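Local coordinates for protein methyltransferase (Streptococcus mutans, PDB 2B78) that is a putative S-adenosylmethionine-dependent methyltransferase that may bind RNA, its substrate not being established, at residues S307-Y310 and H311-I314; Y73-K76 and L77-S81; L260-A263 and N264-L267; Q19-S23 and R24-N28. All blocks are in the same frame, centred on the assembly; numbering follows the deposited sequence.

Contact 1 (S307-Y310 and H311-I314); sequences SKDY and HKLI
Leu-313 lays its CD1 methyl over one face of the Tyr-310 ring, 4.3 Å from the ring centroid and 12° off the normal, which meets the criterion for a CH-pi contact. The edge of the same ring is met by Ile-314, whose CG1 lies 4.0 Å from Tyr-310 CE2. Tyr-310 reaches both because its CG stands anti to the backbone N (chi1 -153°), and its hydroxyl runs on to hydrogen-bond the carbonyl of Ser-330. Next along helix 306-319, the His-311 ring offers its edge to the Lys-308 carbonyl, with CE1 3.2 Å from Lys-308 O in the plane of the ring. Lys-312 CG lies above one face of that imidazole, toward its rim.

The backbone is kinked at His-311 and Lys-312: Lys-312 N makes an i-to-i+3 bond to Asp-309 O (2.9 Å). Separately, Tyr-310 O accepts from Leu-313 N at 2.9 Å and weakly from Ile-314 N at 3.3 Å. The side chains of Leu-313 and Val-272 are about 4 Å apart; Val-272 binds S-adenosyl-L-homocysteine, absent from this model. The buried ring thus has apolar neighbours at face and edge and a hydrogen-bonded hydroxyl, while Gln-344 OE1 accepts from the His-311 amide, which lacks the usual helical bond.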
loop_
_atom_site.group_PDB
_atom_site.type_symbol
_atom_site.label_atom_id
_atom_site.label_comp_id
_atom_site.label_asym_id
_atom_site.label_seq_id
_atom_site.Cartn_x
_atom_site.Cartn_y
_atom_site.Cartn_z
ATOM N N SER A 307 -9.645 -12.589 -2.938
ATOM C CA SER A 307 -10.823 -12.694 -3.779
ATOM C C SER A 307 -11.618 -13.969 -3.548
ATOM O O SER A 307 -12.839 -13.972 -3.703
ATOM C CB SER A 307 -10.421 -12.607 -5.254
ATOM O OG SER A 307 -9.576 -13.690 -5.613
ATOM N N LYS A 308 -10.938 -15.045 -3.154
ATOM C CA LYS A 308 -11.615 -16.322 -2.948
ATOM C C LYS A 308 -11.815 -16.824 -1.518
ATOM O O LYS A 308 -12.870 -17.375 -1.204
ATOM C CB LYS A 308 -10.899 -17.421 -3.745
ATOM C CG LYS A 308 -11.252 -17.488 -5.226
ATOM C CD LYS A 308 -10.989 -16.180 -5.962
ATOM C CE LYS A 308 -11.373 -16.300 -7.431
ATOM N NZ LYS A 308 -11.194 -15.024 -8.182
ATOM N N ASP A 309 -10.820 -16.641 -0.655
ATOM C CA ASP A 309 -10.918 -17.162 0.708
ATOM C C ASP A 309 -11.072 -16.173 1.857
ATOM O O ASP A 309 -11.081 -16.579 3.024
ATOM C CB ASP A 309 -9.706 -18.051 1.008
ATOM C CG ASP A 309 -9.469 -19.105 -0.051
ATOM O OD1 ASP A 309 -10.456 -19.611 -0.618
ATOM O OD2 ASP A 309 -8.287 -19.436 -0.303
ATOM N N TYR A 310 -11.200 -14.887 1.565
ATOM C CA TYR A 310 -11.330 -13.933 2.661
ATOM C C TYR A 310 -12.498 -14.282 3.595
ATOM O O TYR A 310 -12.395 -14.109 4.815
ATOM C CB TYR A 310 -11.490 -12.507 2.122
ATOM C CG TYR A 310 -10.987 -11.451 3.090
ATOM C CD1 TYR A 310 -9.710 -10.896 2.951
ATOM C CD2 TYR A 310 -11.762 -11.052 4.173
ATOM C CE1 TYR A 310 -9.224 -9.963 3.882
ATOM C CE2 TYR A 310 -11.288 -10.130 5.104
ATOM C CZ TYR A 310 -10.022 -9.591 4.952
ATOM O OH TYR A 310 -9.564 -8.683 5.876
ATOM N N HIS A 311 -13.595 -14.798 3.042
ATOM C CA HIS A 311 -14.760 -15.132 3.868
ATOM C C HIS A 311 -14.416 -16.111 4.982
ATOM O O HIS A 311 -15.085 -16.149 6.018
ATOM C CB HIS A 311 -15.907 -15.707 3.013
ATOM C CG HIS A 311 -15.624 -17.065 2.435
ATOM N ND1 HIS A 311 -14.770 -17.263 1.370
ATOM C CD2 HIS A 311 -16.061 -18.296 2.798
ATOM C CE1 HIS A 311 -14.690 -18.556 1.105
ATOM N NE2 HIS A 311 -15.464 -19.204 1.957
ATOM N N LYS A 312 -13.369 -16.901 4.780
ATOM C CA LYS A 312 -12.967 -17.875 5.790
ATOM C C LYS A 312 -12.326 -17.193 6.993
ATOM O O LYS A 312 -12.478 -17.650 8.131
ATOM C CB LYS A 312 -11.986 -18.873 5.185
ATOM C CG LYS A 312 -12.603 -19.764 4.121
ATOM C CD LYS A 312 -11.551 -20.686 3.521
ATOM C CE LYS A 312 -10.973 -21.608 4.576
ATOM N NZ LYS A 312 -10.061 -22.614 3.967
ATOM N N LEU A 313 -11.601 -16.102 6.746
ATOM C CA LEU A 313 -10.951 -15.375 7.834
ATOM C C LEU A 313 -12.021 -14.731 8.710
ATOM O O LEU A 313 -11.927 -14.737 9.935
ATOM C CB LEU A 313 -10.021 -14.295 7.276
ATOM C CG LEU A 313 -8.945 -14.805 6.322
ATOM C CD1 LEU A 313 -8.127 -13.621 5.804
ATOM C CD2 LEU A 313 -8.053 -15.820 7.030
ATOM N N ILE A 314 -13.042 -14.177 8.068
ATOM C CA ILE A 314 -14.139 -13.542 8.781
ATOM C C ILE A 314 -14.947 -14.567 9.572
ATOM O O ILE A 314 -15.269 -14.346 10.742
ATOM C CB ILE A 314 -15.079 -12.814 7.793
ATOM C CG1 ILE A 314 -14.353 -11.614 7.173
ATOM C CG2 ILE A 314 -16.347 -12.362 8.509
ATOM C CD1 ILE A 314 -14.075 -10.474 8.159
#

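Contact 2 (Y73-K76 and L77-S81); sequences YFIK and LFQWS
Apolar contacts centre on Leu-77, whose CD1 methyl lies 3.7 Å from Tyr-73 CE2 and 4.1 Å from Phe-74 CD1, and so bridges two aromatic rings from the preceding turn. Its CG sits anti to the carbonyl carbon (chi1 -78°), which carries the branch back toward Tyr-73. One turn on from Phe-74, Phe-78 brings CE2 to 4.1 Å from Phe-74 CB. Both phenylalanines are buried and make edge-to-face pairs elsewhere: Phe-74 with Phe-107, Phe-78 with Phe-100 and Phe-139.

The polar contacts are chiefly main-chain i-to-i+4 bonds, of which Phe-78 N to Phe-74 O is close to straight (2.9 Å, 165° at the hydrogen). Lys-76 O accepts both Trp-80 N at 3.2 Å and a water, and that water takes a hydrogen bond from Gln-79 NE2 at 2.9 Å. The amide of Gln-79 is thereby linked through solvent to the backbone one turn earlier, while its OE1 lies 3.7 Å from Ile-75 CG2. Lys-76 runs alongside Gln-79, both chains pointing the same way.

Such a division, with the buried Phe-74 and Phe-78 on one side and the exposed Lys-76 and water-linked Gln-79 on another, is typical of an amphipathic alpha-helix; here helix 71-83 packs through Phe-74 and Ile-75 against helix 132-142.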
loop_
_atom_site.group_PDB
_atom_site.type_symbol
_atom_site.label_atom_id
_atom_site.label_comp_id
_atom_site.label_asym_id
_atom_site.label_seq_id
_atom_site.Cartn_x
_atom_site.Cartn_y
_atom_site.Cartn_z
ATOM N N TYR A 73 10.746 17.071 -18.189
ATOM C CA TYR A 73 9.372 16.623 -18.030
ATOM C C TYR A 73 9.176 16.060 -16.625
ATOM O O TYR A 73 8.135 16.271 -16.010
ATOM C CB TYR A 73 9.032 15.554 -19.064
ATOM C CG TYR A 73 7.579 15.137 -19.019
ATOM C CD1 TYR A 73 6.581 15.960 -19.542
ATOM C CD2 TYR A 73 7.199 13.921 -18.445
ATOM C CE1 TYR A 73 5.241 15.584 -19.498
ATOM C CE2 TYR A 73 5.857 13.535 -18.398
ATOM C CZ TYR A 73 4.889 14.371 -18.927
ATOM O OH TYR A 73 3.568 13.992 -18.900
ATOM N N PHE A 74 10.178 15.345 -16.113
ATOM C CA PHE A 74 10.072 14.778 -14.774
ATOM C C PHE A 74 10.245 15.840 -13.691
ATOM O O PHE A 74 9.634 15.747 -12.621
ATOM C CB PHE A 74 11.071 13.629 -14.601
ATOM C CG PHE A 74 10.695 12.391 -15.368
ATOM C CD1 PHE A 74 9.567 11.654 -15.013
ATOM C CD2 PHE A 74 11.433 11.990 -16.474
ATOM C CE1 PHE A 74 9.181 10.536 -15.759
ATOM C CE2 PHE A 74 11.055 10.878 -17.221
ATOM C CZ PHE A 74 9.927 10.151 -16.863
ATOM N N ILE A 75 11.060 16.858 -13.956
ATOM C CA ILE A 75 11.239 17.935 -12.976
ATOM C C ILE A 75 9.866 18.585 -12.744
ATOM O O ILE A 75 9.476 18.854 -11.600
ATOM C CB ILE A 75 12.256 18.999 -13.491
ATOM C CG1 ILE A 75 13.670 18.421 -13.412
ATOM C CG2 ILE A 75 12.162 20.277 -12.674
ATOM C CD1 ILE A 75 14.727 19.265 -14.099
ATOM N N LYS A 76 9.130 18.808 -13.829
ATOM C CA LYS A 76 7.798 19.406 -13.753
ATOM C C LYS A 76 6.868 18.508 -12.940
ATOM O O LYS A 76 6.139 18.981 -12.071
ATOM C CB LYS A 76 7.205 19.582 -15.154
ATOM C CG LYS A 76 8.017 20.473 -16.097
ATOM C CD LYS A 76 7.962 21.933 -15.677
ATOM C CE LYS A 76 8.604 22.828 -16.731
ATOM N NZ LYS A 76 8.589 24.261 -16.320
ATOM N N LEU A 77 6.886 17.212 -13.234
ATOM C CA LEU A 77 6.033 16.271 -12.513
ATOM C C LEU A 77 6.319 16.262 -11.017
ATOM O O LEU A 77 5.394 16.264 -10.202
ATOM C CB LEU A 77 6.200 14.851 -13.064
ATOM C CG LEU A 77 5.476 14.530 -14.374
ATOM C CD1 LEU A 77 5.733 13.088 -14.756
ATOM C CD2 LEU A 77 3.967 14.779 -14.204
ATOM N N PHE A 78 7.595 16.242 -10.645
ATOM C CA PHE A 78 7.939 16.218 -9.228
ATOM C C PHE A 78 7.675 17.549 -8.531
ATOM O O PHE A 78 7.379 17.572 -7.340
ATOM C CB PHE A 78 9.396 15.776 -9.035
ATOM C CG PHE A 78 9.660 14.354 -9.467
ATOM C CD1 PHE A 78 8.762 13.337 -9.140
ATOM C CD2 PHE A 78 10.802 14.028 -10.195
ATOM C CE1 PHE A 78 8.994 12.019 -9.535
ATOM C CE2 PHE A 78 11.048 12.712 -10.598
ATOM C CZ PHE A 78 10.144 11.708 -10.268
ATOM N N GLN A 79 7.774 18.656 -9.261
ATOM C CA GLN A 79 7.502 19.963 -8.660
ATOM C C GLN A 79 6.033 20.016 -8.262
ATOM O O GLN A 79 5.682 20.566 -7.218
ATOM C CB GLN A 79 7.803 21.101 -9.647
ATOM C CG GLN A 79 9.279 21.448 -9.822
ATOM C CD GLN A 79 9.514 22.478 -10.935
ATOM O OE1 GLN A 79 10.545 23.154 -10.967
ATOM N NE2 GLN A 79 8.560 22.586 -11.855
ATOM N N TRP A 80 5.172 19.430 -9.088
ATOM C CA TRP A 80 3.740 19.423 -8.802
ATOM C C TRP A 80 3.417 18.494 -7.627
ATOM O O TRP A 80 2.631 18.838 -6.746
ATOM C CB TRP A 80 2.937 18.966 -10.031
ATOM C CG TRP A 80 2.746 19.995 -11.109
ATOM C CD1 TRP A 80 3.381 20.044 -12.319
ATOM C CD2 TRP A 80 1.833 21.105 -11.088
ATOM N NE1 TRP A 80 2.920 21.116 -13.054
ATOM C CE2 TRP A 80 1.973 21.785 -12.323
ATOM C CE3 TRP A 80 0.915 21.594 -10.148
ATOM C CZ2 TRP A 80 1.222 22.924 -12.643
ATOM C CZ3 TRP A 80 0.166 22.732 -10.466
ATOM C CH2 TRP A 80 0.328 23.382 -11.704
ATOM N N SER A 81 4.017 17.310 -7.619
ATOM C CA SER A 81 3.759 16.357 -6.546
ATOM C C SER A 81 4.250 16.916 -5.214
ATOM O O SER A 81 3.637 16.694 -4.166
ATOM C CB SER A 81 4.431 15.013 -6.853
ATOM O OG SER A 81 5.839 15.143 -6.959
HETATM O O HOH W 1 5.822 22.126 -12.628
#

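Contact 3 (L260-A263 and N264-L267); sequences LDMA and NHQL
The backbone reverses in a type I beta turn from Met-262 to His-265, closed by His-265 N donating to Met-262 O at 2.8 Å and 164° at the hydrogen. The turn leads into strand 265-269, an outermost strand of the seven-stranded sheet in the Rossmann-like methyltransferase domain. An Asx turn precedes and overlaps it: Asp-261 OD1 accepts from Ala-263 N at 2.9 Å, the donor lying above the carboxylate plane.

Met-262 and His-265 cross at about a right angle, and the thioether bends at chi3 (75°) to put CE 3.8 Å from His-265 CB. That methyl also approaches Leu-267 CG at 4.0 Å, so one methyl touches two side chains of the emerging strand. The imidazole turns its edge to the preceding loop, with CD2 3.4 Å from Asp-261 O in the ring plane, while ND1 hydrogen-bonds Thr-238 on the neighbouring strand. Phe-255 of helix 247-257 meets the same ring.

A water bridges the turn, donating to Asp-261 O and accepting from Asn-264 N. Gln-266 folds back, bent at chi2, to grip the corner: its NE2 donates to Ala-263 O at 3.2 Å, with the acceptor 3° out of the amide plane but the donor above the carbonyl plane.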
loop_
_atom_site.group_PDB
_atom_site.type_symbol
_atom_site.label_atom_id
_atom_site.label_comp_id
_atom_site.label_asym_id
_atom_site.label_seq_id
_atom_site.Cartn_x
_atom_site.Cartn_y
_atom_site.Cartn_z
ATOM N N LEU A 260 7.617 0.315 25.489
ATOM C CA LEU A 260 6.443 -0.377 26.004
ATOM C C LEU A 260 6.800 -1.691 26.693
ATOM O O LEU A 260 7.574 -2.479 26.163
ATOM C CB LEU A 260 5.466 -0.667 24.862
ATOM C CG LEU A 260 4.721 0.529 24.258
ATOM C CD1 LEU A 260 4.168 0.137 22.894
ATOM C CD2 LEU A 260 3.614 0.981 25.194
ATOM N N ASP A 261 6.249 -1.918 27.881
ATOM C CA ASP A 261 6.496 -3.173 28.579
ATOM C C ASP A 261 5.605 -4.187 27.875
ATOM O O ASP A 261 4.433 -3.917 27.623
ATOM C CB ASP A 261 6.104 -3.069 30.043
ATOM C CG ASP A 261 6.210 -4.402 30.760
ATOM O OD1 ASP A 261 5.258 -5.200 30.675
ATOM O OD2 ASP A 261 7.253 -4.657 31.394
ATOM N N MET A 262 6.134 -5.366 27.571
ATOM C CA MET A 262 5.338 -6.341 26.837
ATOM C C MET A 262 4.661 -7.487 27.593
ATOM O O MET A 262 4.266 -8.481 26.986
ATOM C CB MET A 262 6.174 -6.882 25.673
ATOM C CG MET A 262 6.378 -5.840 24.545
ATOM S SD MET A 262 7.245 -6.502 23.147
ATOM C CE MET A 262 5.984 -7.507 22.366
ATOM N N ALA A 263 4.491 -7.336 28.902
ATOM C CA ALA A 263 3.842 -8.363 29.710
ATOM C C ALA A 263 2.518 -8.807 29.087
ATOM O O ALA A 263 2.176 -9.996 29.101
ATOM C CB ALA A 263 3.594 -7.830 31.117
ATOM N N ASN A 264 1.769 -7.855 28.541
ATOM C CA ASN A 264 0.488 -8.181 27.930
ATOM C C ASN A 264 0.501 -8.108 26.415
ATOM O O ASN A 264 -0.536 -7.909 25.787
ATOM C CB ASN A 264 -0.608 -7.269 28.486
ATOM C CG ASN A 264 -0.876 -7.526 29.956
ATOM O OD1 ASN A 264 -0.784 -6.620 30.782
ATOM N ND2 ASN A 264 -1.203 -8.773 30.288
ATOM N N HIS A 265 1.680 -8.260 25.826
ATOM C CA HIS A 265 1.786 -8.228 24.382
ATOM C C HIS A 265 2.515 -9.491 23.961
ATOM O O HIS A 265 3.679 -9.692 24.304
ATOM C CB HIS A 265 2.522 -6.961 23.927
ATOM C CG HIS A 265 1.809 -5.698 24.303
ATOM N ND1 HIS A 265 0.593 -5.344 23.758
ATOM C CD2 HIS A 265 2.074 -4.773 25.260
ATOM C CE1 HIS A 265 0.133 -4.264 24.368
ATOM N NE2 HIS A 265 1.013 -3.898 25.286
ATOM N N GLN A 266 1.800 -10.348 23.238
ATOM C CA GLN A 266 2.334 -11.625 22.770
ATOM C C GLN A 266 2.567 -11.677 21.270
ATOM O O GLN A 266 1.722 -11.233 20.487
ATOM C CB GLN A 266 1.377 -12.760 23.138
ATOM C CG GLN A 266 1.437 -13.227 24.591
ATOM C CD GLN A 266 0.947 -12.185 25.582
ATOM O OE1 GLN A 266 -0.156 -11.655 25.450
ATOM N NE2 GLN A 266 1.766 -11.895 26.589
ATOM N N LEU A 267 3.707 -12.238 20.870
ATOM C CA LEU A 267 4.032 -12.389 19.458
ATOM C C LEU A 267 4.039 -13.890 19.180
ATOM O O LEU A 267 4.777 -14.649 19.826
ATOM C CB LEU A 267 5.409 -11.806 19.138
ATOM C CG LEU A 267 5.727 -10.352 19.514
ATOM C CD1 LEU A 267 7.106 -10.038 18.982
ATOM C CD2 LEU A 267 4.711 -9.381 18.949
HETATM O O HOH W 2 1.837 -4.794 28.702
#

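Contact 4 (Q19-S23 and R24-N28); sequences QLLSS and RDYPN
Ser-23 O accepts the shortest sound polar bond here, from Tyr-26 N at 2.8 Å and 158° at the hydrogen. One residue back, Ser-22 O takes Asp-25 N at 2.9 Å. These successive i-to-i+3 bonds wind the chain into a short 3-10 turn, and in each the donor stands well above the carbonyl plane. Ser-22 O also lies at the edge of the Tyr-26 ring, in its plane, with CD2 3.1 Å away.

The turn ends strand 20-22, an outermost strand of the five-stranded sheet in the PUA-like domain, and redirects the chain out of it. Leu-21, bonded through its backbone to strand 57-63, crosses Tyr-26 obliquely: Leu-21 CB is 3.8 Å from Tyr-26 CE2, and its CD2 methyl reaches Tyr-26 OH at 3.5 Å. The tyrosine ring is carried back beside the strand, CG being anti to the carbonyl carbon (chi1 -66°). It is buried, also touching Ala-10 and Leu-14 of helix 8-16 and Val-58 of strand 57-63.

The Asp-25 carboxylate brings OD2 to 3.5 Å from Ser-22 CB. That same oxygen forms a salt bridge with Lys-13, which ties the 3-10 turn to helix 8-16.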
loop_
_atom_site.group_PDB
_atom_site.type_symbol
_atom_site.label_atom_id
_atom_site.label_comp_id
_atom_site.label_asym_id
_atom_site.label_seq_id
_atom_site.Cartn_x
_atom_site.Cartn_y
_atom_site.Cartn_z
ATOM N N GLN A 19 -5.645 6.887 -16.772
ATOM C CA GLN A 19 -4.277 6.821 -17.261
ATOM C C GLN A 19 -3.792 5.408 -17.498
ATOM O O GLN A 19 -2.925 5.176 -18.341
ATOM C CB GLN A 19 -3.339 7.517 -16.280
ATOM C CG GLN A 19 -3.447 9.035 -16.279
ATOM C CD GLN A 19 -2.687 9.658 -15.125
ATOM O OE1 GLN A 19 -1.565 9.248 -14.813
ATOM N NE2 GLN A 19 -3.286 10.662 -14.491
ATOM N N LEU A 20 -4.343 4.469 -16.737
ATOM C CA LEU A 20 -3.966 3.065 -16.856
ATOM C C LEU A 20 -4.491 2.438 -18.152
ATOM O O LEU A 20 -5.675 2.552 -18.469
ATOM C CB LEU A 20 -4.511 2.284 -15.663
ATOM C CG LEU A 20 -4.427 0.764 -15.762
ATOM C CD1 LEU A 20 -2.973 0.341 -15.870
ATOM C CD2 LEU A 20 -5.087 0.143 -14.537
ATOM N N LEU A 21 -3.603 1.779 -18.892
ATOM C CA LEU A 21 -3.978 1.118 -20.139
ATOM C C LEU A 21 -4.218 -0.346 -19.784
ATOM O O LEU A 21 -3.271 -1.100 -19.548
ATOM C CB LEU A 21 -2.843 1.236 -21.163
ATOM C CG LEU A 21 -2.373 2.665 -21.448
ATOM C CD1 LEU A 21 -1.206 2.633 -22.409
ATOM C CD2 LEU A 21 -3.515 3.485 -22.022
ATOM N N SER A 22 -5.485 -0.744 -19.732
ATOM C CA SER A 22 -5.819 -2.119 -19.371
ATOM C C SER A 22 -5.598 -3.116 -20.495
ATOM O O SER A 22 -5.935 -2.859 -21.648
ATOM C CB SER A 22 -7.271 -2.210 -18.885
ATOM O OG SER A 22 -7.400 -1.658 -17.586
ATOM N N SER A 23 -5.024 -4.259 -20.139
ATOM C CA SER A 23 -4.766 -5.308 -21.108
ATOM C C SER A 23 -6.075 -5.638 -21.822
ATOM O O SER A 23 -6.126 -5.733 -23.048
ATOM C CB SER A 23 -4.232 -6.549 -20.393
ATOM O OG SER A 23 -3.881 -7.553 -21.324
ATOM N N ARG A 24 -7.141 -5.777 -21.039
ATOM C CA ARG A 24 -8.459 -6.114 -21.570
ATOM C C ARG A 24 -8.938 -5.176 -22.672
ATOM O O ARG A 24 -9.729 -5.574 -23.528
ATOM C CB ARG A 24 -9.493 -6.118 -20.441
ATOM C CG ARG A 24 -10.803 -6.779 -20.814
ATOM C CD ARG A 24 -10.667 -8.286 -20.727
ATOM N NE ARG A 24 -10.278 -8.684 -19.377
ATOM C CZ ARG A 24 -9.948 -9.921 -19.022
ATOM N NH1 ARG A 24 -9.955 -10.898 -19.921
ATOM N NH2 ARG A 24 -9.612 -10.181 -17.765
ATOM N N ASP A 25 -8.462 -3.935 -22.654
ATOM C CA ASP A 25 -8.875 -2.950 -23.647
ATOM C C ASP A 25 -7.882 -2.794 -24.800
ATOM O O ASP A 25 -8.080 -1.960 -25.693
ATOM C CB ASP A 25 -9.108 -1.593 -22.969
ATOM C CG ASP A 25 -9.985 -1.698 -21.729
ATOM O OD1 ASP A 25 -10.810 -2.634 -21.641
ATOM O OD2 ASP A 25 -9.861 -0.831 -20.835
ATOM N N TYR A 26 -6.820 -3.598 -24.773
ATOM C CA TYR A 26 -5.778 -3.594 -25.809
ATOM C C TYR A 26 -5.405 -5.058 -26.071
ATOM O O TYR A 26 -4.237 -5.440 -25.983
ATOM C CB TYR A 26 -4.551 -2.817 -25.313
ATOM C CG TYR A 26 -4.806 -1.335 -25.115
ATOM C CD1 TYR A 26 -4.670 -0.434 -26.175
ATOM C CD2 TYR A 26 -5.236 -0.839 -23.887
ATOM C CE1 TYR A 26 -4.962 0.926 -26.013
ATOM C CE2 TYR A 26 -5.530 0.516 -23.716
ATOM C CZ TYR A 26 -5.394 1.390 -24.780
ATOM O OH TYR A 26 -5.717 2.724 -24.624
ATOM N N PRO A 27 -6.406 -5.890 -26.412
ATOM C CA PRO A 27 -6.298 -7.327 -26.695
ATOM C C PRO A 27 -5.166 -7.830 -27.589
ATOM O O PRO A 27 -4.380 -8.691 -27.176
ATOM C CB PRO A 27 -7.679 -7.672 -27.261
ATOM C CG PRO A 27 -8.105 -6.403 -27.910
ATOM C CD PRO A 27 -7.716 -5.385 -26.863
ATOM N N ASN A 28 -5.082 -7.311 -28.810
ATOM C CA ASN A 28 -4.054 -7.759 -29.740
ATOM C C ASN A 28 -2.933 -6.749 -29.932
ATOM O O ASN A 28 -2.740 -6.221 -31.030
ATOM C CB ASN A 28 -4.693 -8.082 -31.088
ATOM C CG ASN A 28 -5.795 -9.112 -30.967
ATOM O OD1 ASN A 28 -6.943 -8.785 -30.642
ATOM N ND2 ASN A 28 -5.448 -10.370 -31.204
#

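Along the chain the order is contact 4, contact 2, contact 3, contact 1, each closing before the next opens. Contact 4 lies in the PUA-like domain, at edge strand 20-22; contact 2, on helix 71-83, comes after strand 57-63, and the nearest atoms of the two are about 8 Å apart. Contacts 1 and 3 share the methyltransferase range, their centres 29 Å apart: contact 3 enters edge strand 265-269, whereas helix 306-319 of contact 1 packs on strands 286-291 and 325-331 of the same sheet. Contacts 3 and 4 stand farthest apart, about 49 Å between centres. Contact 1 approaches a cofactor-site residue most closely; contacts 2 and 4 lie away from the annotated sites, though the PUA-like domain may bind RNA, as family resemblance suggests.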